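Local coordinates for spore germination protein GerM (Bacillus subtilis subsp. subtilis str. 168, PDB 6GZB) that is of unknown molecular function but affects both sporulation and germination, and is built of two tandem GerMN domains, at residues A[78-86]-A[142-153]. Numbering follows the deposited sequence.
Sequences TAKQALEYL and SVTWTLTQFSSI
Phe150 lays its ring against the first turn of helix 78-84. CE2 comes within 3.7 Å of Ala79 CA, and the rim also meets Ala82 CB, near the ring plane. CE1 lies 3.6 Å from Thr78 OG1. Phe150 has a chi1 of -60°, with CG anti to its carbonyl carbon, which directs the ring at this helix, and Gln149 CG packs on one face. A serine at Phe150 would probably leave Ala79 and the CB and OG1 of Thr78 without the ring that covers them and open a gap at this end.

The middle of the contact is aliphatic. Leu83 and Leu147 cross at about a right angle, with Leu83 CG 4.0 Å from Leu147 CD2. The same CD2 reaches Ala79 CB, which also touches Ile153 CD1. Ala82 receives the methyl of Thr146, CB to CG2 3.7 Å. With Thr146 chi1 at -60°, OG1 sits beside the backbone N and the methyl CG2 is turned to Ala82.

Polar atoms border the Leu86 end. Leu86 CD1 lies 3.5 Å from Ser142 OG and also meets Thr146 OG1. Both hydroxyls are buried but satisfied: Ser142 OG bonds to Tyr57 O, while Thr146 OG1 donates to Ser142 O over 2.7 Å and also bonds to Tyr57 N. Nearer Phe150, Gln149 NE2 donates to Thr146 O, on a lone pair in the carbonyl plane, and to Glu55 O.

Helix 78-84 and the 142-147 part of helix 136-147 run roughly antiparallel, their directions 143° apart, within one GerMN domain. Strand 51-60 borders the Phe150 end through Arg54 and binds helix 136-147 through Tyr57. Strands 110-114 and 119-124, neighbours in a four-stranded mixed sheet, pack on Ala79, Leu83, Val143 and Ile153, so the helix pair is joined to that sheet.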
ATOM      1  N   THR A  78       1.569 -14.901 -14.019  1.00 36.94           N
ATOM      2  CA  THR A  78       2.223 -14.173 -12.937  1.00 41.51           C
ATOM      3  C   THR A  78       1.246 -13.792 -11.824  1.00 37.90           C
ATOM      4  O   THR A  78       1.600 -13.832 -10.648  1.00 34.93           O
ATOM      5  CB  THR A  78       2.903 -12.901 -13.468  1.00 40.54           C
ATOM      6  OG1 THR A  78       1.979 -12.160 -14.282  1.00 49.17           O
ATOM      7  CG2 THR A  78       4.134 -13.270 -14.285  1.00 40.42           C
ATOM      8  N   ALA A  79       0.020 -13.445 -12.198  1.00 36.85           N
ATOM      9  CA  ALA A  79      -1.002 -13.087 -11.231  1.00 31.73           C
ATOM     10  C   ALA A  79      -1.328 -14.276 -10.346  1.00 36.05           C
ATOM     11  O   ALA A  79      -1.395 -14.159  -9.123  1.00 32.85           O
ATOM     12  CB  ALA A  79      -2.248 -12.605 -11.945  1.00 32.90           C
ATOM     13  N   LYS A  80      -1.514 -15.429 -10.969  1.00 34.96           N
ATOM     14  CA  LYS A  80      -1.729 -16.666 -10.233  1.00 35.29           C
ATOM     15  C   LYS A  80      -0.526 -16.998  -9.352  1.00 27.90           C
ATOM     16  O   LYS A  80      -0.666 -17.413  -8.198  1.00 34.08           O
ATOM     17  CB  LYS A  80      -1.992 -17.805 -11.214  1.00 37.66           C
ATOM     18  CG  LYS A  80      -1.935 -19.184 -10.593  1.00 38.57           C
ATOM     19  CD  LYS A  80      -2.133 -20.237 -11.669  1.00 44.70           C
ATOM     20  CE  LYS A  80      -2.110 -21.636 -11.078  1.00 44.46           C
ATOM     21  NZ  LYS A  80      -2.933 -22.576 -11.876  1.00 58.76           N
ATOM     22  N   GLN A  81       0.662 -16.811  -9.898  1.00 34.26           N
ATOM     23  CA  GLN A  81       1.877 -17.140  -9.167  1.00 38.07           C
ATOM     24  C   GLN A  81       2.001 -16.267  -7.924  1.00 37.24           C
ATOM     25  O   GLN A  81       2.359 -16.747  -6.850  1.00 32.20           O
ATOM     26  CB  GLN A  81       3.096 -16.940 -10.061  1.00 36.30           C
ATOM     27  CG  GLN A  81       4.406 -17.324  -9.391  1.00 36.71           C
ATOM     28  CD  GLN A  81       5.596 -16.790 -10.138  1.00 39.07           C
ATOM     29  OE1 GLN A  81       5.590 -15.651 -10.609  1.00 40.00           O
ATOM     30  NE2 GLN A  81       6.620 -17.623 -10.283  1.00 43.97           N
ATOM     31  N   ALA A  82       1.690 -14.981  -8.075  1.00 33.58           N
ATOM     32  CA  ALA A  82       1.778 -14.042  -6.961  1.00 33.50           C
ATOM     33  C   ALA A  82       0.887 -14.493  -5.798  1.00 32.81           C
ATOM     34  O   ALA A  82       1.316 -14.495  -4.649  1.00 29.31           O
ATOM     35  CB  ALA A  82       1.393 -12.647  -7.417  1.00 35.73           C
ATOM     36  N   LEU A  83      -0.327 -14.938  -6.106  1.00 29.82           N
ATOM     37  CA  LEU A  83      -1.229 -15.446  -5.078  1.00 29.92           C
ATOM     38  C   LEU A  83      -0.708 -16.741  -4.457  1.00 27.17           C
ATOM     39  O   LEU A  83      -0.872 -16.971  -3.260  1.00 31.29           O
ATOM     40  CB  LEU A  83      -2.621 -15.684  -5.655  1.00 32.03           C
ATOM     41  CG  LEU A  83      -3.366 -14.429  -6.121  1.00 29.12           C
ATOM     42  CD1 LEU A  83      -4.807 -14.792  -6.456  1.00 33.52           C
ATOM     43  CD2 LEU A  83      -3.335 -13.340  -5.062  1.00 30.61           C
ATOM     44  N   GLU A  84      -0.099 -17.595  -5.271  1.00 29.09           N
ATOM     45  CA  GLU A  84       0.474 -18.847  -4.770  1.00 33.82           C
ATOM     46  C   GLU A  84       1.569 -18.568  -3.756  1.00 31.96           C
ATOM     47  O   GLU A  84       1.811 -19.366  -2.845  1.00 29.69           O
ATOM     48  CB  GLU A  84       1.034 -19.690  -5.925  1.00 33.69           C
ATOM     49  CG  GLU A  84       0.001 -20.602  -6.572  1.00 38.75           C
ATOM     50  CD  GLU A  84       0.366 -21.046  -7.982  1.00 45.17           C
ATOM     51  OE1 GLU A  84      -0.471 -21.715  -8.625  1.00 55.03           O
ATOM     52  OE2 GLU A  84       1.464 -20.710  -8.468  1.00 50.11           O
ATOM     53  N   TYR A  85       2.226 -17.423  -3.908  1.00 30.88           N
ATOM     54  CA  TYR A  85       3.290 -17.038  -2.985  1.00 36.44           C
ATOM     55  C   TYR A  85       2.766 -16.283  -1.769  1.00 30.62           C
ATOM     56  O   TYR A  85       3.545 -15.753  -0.977  1.00 33.00           O
ATOM     57  CB  TYR A  85       4.344 -16.217  -3.720  1.00 29.56           C
ATOM     58  CG  TYR A  85       5.424 -17.072  -4.341  1.00 33.46           C
ATOM     59  CD1 TYR A  85       5.197 -17.764  -5.524  1.00 34.42           C
ATOM     60  CD2 TYR A  85       6.660 -17.216  -3.732  1.00 36.79           C
ATOM     61  CE1 TYR A  85       6.178 -18.548  -6.093  1.00 35.51           C
ATOM     62  CE2 TYR A  85       7.655 -17.978  -4.311  1.00 40.20           C
ATOM     63  CZ  TYR A  85       7.399 -18.662  -5.478  1.00 33.37           C
ATOM     64  OH  TYR A  85       8.367 -19.451  -6.050  1.00 41.39           O
ATOM     65  N   LEU A  86       1.445 -16.264  -1.605  1.00 26.41           N
ATOM     66  CA  LEU A  86       0.835 -15.808  -0.364  1.00 27.31           C
ATOM     67  C   LEU A  86       0.461 -16.989   0.532  1.00 27.12           C
ATOM     68  O   LEU A  86      -0.048 -16.797   1.633  1.00 25.36           O
ATOM     69  CB  LEU A  86      -0.430 -15.000  -0.664  1.00 30.03           C
ATOM     70  CG  LEU A  86      -0.247 -13.736  -1.490  1.00 28.84           C
ATOM     71  CD1 LEU A  86      -1.585 -13.070  -1.736  1.00 28.47           C
ATOM     72  CD2 LEU A  86       0.707 -12.780  -0.790  1.00 34.03           C
ATOM     73  N   SER A 142      -4.986  -8.297   1.162  1.00 23.45           N
ATOM     74  CA  SER A 142      -3.770  -8.896   0.616  1.00 25.29           C
ATOM     75  C   SER A 142      -3.959  -9.359  -0.828  1.00 25.71           C
ATOM     76  O   SER A 142      -3.181  -9.024  -1.720  1.00 26.59           O
ATOM     77  CB  SER A 142      -3.332 -10.081   1.476  1.00 26.27           C
ATOM     78  OG  SER A 142      -2.245 -10.772   0.880  1.00 26.89           O
ATOM     79  N   VAL A 143      -5.000 -10.141  -1.053  1.00 27.70           N
ATOM     80  CA  VAL A 143      -5.305 -10.638  -2.380  1.00 24.41           C
ATOM     81  C   VAL A 143      -5.567  -9.478  -3.340  1.00 24.71           C
ATOM     82  O   VAL A 143      -5.035  -9.441  -4.444  1.00 23.50           O
ATOM     83  CB  VAL A 143      -6.528 -11.579  -2.343  1.00 23.01           C
ATOM     84  CG1 VAL A 143      -7.007 -11.886  -3.746  1.00 28.92           C
ATOM     85  CG2 VAL A 143      -6.183 -12.860  -1.608  1.00 28.82           C
ATOM     86  N   THR A 144      -6.331  -8.499  -2.878  1.00 23.61           N
ATOM     87  CA  THR A 144      -6.698  -7.369  -3.714  1.00 25.83           C
ATOM     88  C   THR A 144      -5.470  -6.567  -4.123  1.00 27.03           C
ATOM     89  O   THR A 144      -5.310  -6.212  -5.287  1.00 26.50           O
ATOM     90  CB  THR A 144      -7.709  -6.446  -3.009  1.00 23.20           C
ATOM     91  OG1 THR A 144      -8.905  -7.183  -2.718  1.00 24.95           O
ATOM     92  CG2 THR A 144      -8.065  -5.269  -3.906  1.00 24.87           C
ATOM     93  N   TRP A 145      -4.607  -6.269  -3.159  1.00 25.64           N
ATOM     94  CA  TRP A 145      -3.469  -5.408  -3.433  1.00 24.46           C
ATOM     95  C   TRP A 145      -2.391  -6.163  -4.196  1.00 25.60           C
ATOM     96  O   TRP A 145      -1.710  -5.587  -5.054  1.00 24.79           O
ATOM     97  CB  TRP A 145      -2.906  -4.804  -2.147  1.00 24.21           C
ATOM     98  CG  TRP A 145      -3.695  -3.636  -1.658  1.00 27.38           C
ATOM     99  CD1 TRP A 145      -4.987  -3.650  -1.231  1.00 25.81           C
ATOM    100  CD2 TRP A 145      -3.260  -2.280  -1.571  1.00 27.74           C
ATOM    101  NE1 TRP A 145      -5.396  -2.386  -0.919  1.00 26.63           N
ATOM    102  CE2 TRP A 145      -4.353  -1.521  -1.099  1.00 28.37           C
ATOM    103  CE3 TRP A 145      -2.054  -1.628  -1.840  1.00 27.43           C
ATOM    104  CZ2 TRP A 145      -4.286  -0.139  -0.911  1.00 25.64           C
ATOM    105  CZ3 TRP A 145      -1.985  -0.246  -1.648  1.00 24.17           C
ATOM    106  CH2 TRP A 145      -3.094   0.480  -1.200  1.00 27.60           C
ATOM    107  N   THR A 146      -2.285  -7.464  -3.949  1.00 25.81           N
ATOM    108  CA  THR A 146      -1.336  -8.283  -4.697  1.00 29.95           C
ATOM    109  C   THR A 146      -1.719  -8.394  -6.186  1.00 31.74           C
ATOM    110  O   THR A 146      -0.873  -8.215  -7.071  1.00 28.36           O
ATOM    111  CB  THR A 146      -1.168  -9.679  -4.078  1.00 30.46           C
ATOM    112  OG1 THR A 146      -0.689  -9.553  -2.734  1.00 25.87           O
ATOM    113  CG2 THR A 146      -0.172 -10.501  -4.882  1.00 27.78           C
ATOM    114  N   LEU A 147      -3.001  -8.614  -6.459  1.00 28.92           N
ATOM    115  CA  LEU A 147      -3.473  -8.736  -7.836  1.00 27.31           C
ATOM    116  C   LEU A 147      -3.386  -7.411  -8.583  1.00 27.07           C
ATOM    117  O   LEU A 147      -3.017  -7.378  -9.754  1.00 29.96           O
ATOM    118  CB  LEU A 147      -4.913  -9.260  -7.877  1.00 29.89           C
ATOM    119  CG  LEU A 147      -5.057 -10.756  -7.609  1.00 29.21           C
ATOM    120  CD1 LEU A 147      -6.524 -11.168  -7.583  1.00 36.11           C
ATOM    121  CD2 LEU A 147      -4.295 -11.542  -8.659  1.00 28.74           C
ATOM    122  N   THR A 148      -3.703  -6.316  -7.906  1.00 28.27           N
ATOM    123  CA  THR A 148      -3.807  -5.022  -8.573  1.00 26.23           C
ATOM    124  C   THR A 148      -2.471  -4.339  -8.778  1.00 26.07           C
ATOM    125  O   THR A 148      -2.417  -3.229  -9.312  1.00 26.75           O
ATOM    126  CB  THR A 148      -4.762  -4.059  -7.829  1.00 25.43           C
ATOM    127  OG1 THR A 148      -4.427  -4.001  -6.441  1.00 27.65           O
ATOM    128  CG2 THR A 148      -6.205  -4.539  -7.981  1.00 30.61           C
ATOM    129  N   GLN A 149      -1.381  -5.002  -8.411  1.00 26.46           N
ATOM    130  CA  GLN A 149      -0.063  -4.471  -8.763  1.00 32.67           C
ATOM    131  C   GLN A 149       0.172  -4.548 -10.276  1.00 29.37           C
ATOM    132  O   GLN A 149       1.004  -3.838 -10.813  1.00 28.77           O
ATOM    133  CB  GLN A 149       1.055  -5.209  -8.020  1.00 27.74           C
ATOM    134  CG  GLN A 149       1.428  -6.556  -8.614  1.00 27.42           C
ATOM    135  CD  GLN A 149       2.412  -7.301  -7.738  1.00 33.04           C
ATOM    136  OE1 GLN A 149       3.604  -7.020  -7.773  1.00 31.54           O
ATOM    137  NE2 GLN A 149       1.913  -8.226  -6.919  1.00 27.93           N
ATOM    138  N   PHE A 150      -0.528  -5.456 -10.944  1.00 31.26           N
ATOM    139  CA  PHE A 150      -0.373  -5.646 -12.379  1.00 28.76           C
ATOM    140  C   PHE A 150      -1.229  -4.655 -13.160  1.00 33.27           C
ATOM    141  O   PHE A 150      -2.362  -4.335 -12.770  1.00 33.04           O
ATOM    142  CB  PHE A 150      -0.774  -7.064 -12.758  1.00 34.99           C
ATOM    143  CG  PHE A 150       0.034  -8.118 -12.081  1.00 34.07           C
ATOM    144  CD1 PHE A 150       1.298  -8.436 -12.540  1.00 37.86           C
ATOM    145  CD2 PHE A 150      -0.472  -8.806 -10.989  1.00 33.86           C
ATOM    146  CE1 PHE A 150       2.048  -9.421 -11.920  1.00 43.83           C
ATOM    147  CE2 PHE A 150       0.278  -9.781 -10.353  1.00 33.68           C
ATOM    148  CZ  PHE A 150       1.549 -10.075 -10.808  1.00 40.24           C
ATOM    149  N   SER A 151      -0.752  -4.078 -14.136  1.00 37.17           N
ATOM    150  CA  SER A 151      -1.414  -3.002 -14.876  1.00 43.50           C
ATOM    151  C   SER A 151      -2.700  -3.493 -15.548  1.00 29.72           C
ATOM    152  O   SER A 151      -3.597  -2.707 -15.822  1.00 40.74           O
ATOM    153  CB  SER A 151      -0.463  -2.388 -15.905  1.00 37.32           C
ATOM    154  OG  SER A 151      -0.111  -3.343 -16.879  1.00 54.56           O
ATOM    155  N   SER A 152      -2.755  -4.891 -15.865  1.00 35.48           N
ATOM    156  CA  SER A 152      -3.935  -5.478 -16.485  1.00 36.82           C
ATOM    157  C   SER A 152      -5.058  -5.746 -15.480  1.00 39.48           C
ATOM    158  O   SER A 152      -6.146  -6.141 -15.877  1.00 37.70           O
ATOM    159  CB  SER A 152      -3.565  -6.786 -17.182  1.00 42.73           C
ATOM    160  OG  SER A 152      -3.129  -7.765 -16.246  1.00 50.95           O
ATOM    161  N   ILE A 153      -4.791  -5.541 -14.191  1.00 37.47           N
ATOM    162  CA  ILE A 153      -5.793  -5.781 -13.155  1.00 33.49           C
ATOM    163  C   ILE A 153      -6.014  -4.535 -12.294  1.00 31.43           C
ATOM    164  O   ILE A 153      -5.089  -4.048 -11.636  1.00 32.23           O
ATOM    165  CB  ILE A 153      -5.374  -6.948 -12.246  1.00 30.22           C
ATOM    166  CG1 ILE A 153      -5.121  -8.205 -13.075  1.00 32.03           C
ATOM    167  CG2 ILE A 153      -6.457  -7.241 -11.224  1.00 31.51           C
ATOM    168  CD1 ILE A 153      -4.407  -9.305 -12.320  1.00 32.04           C
TER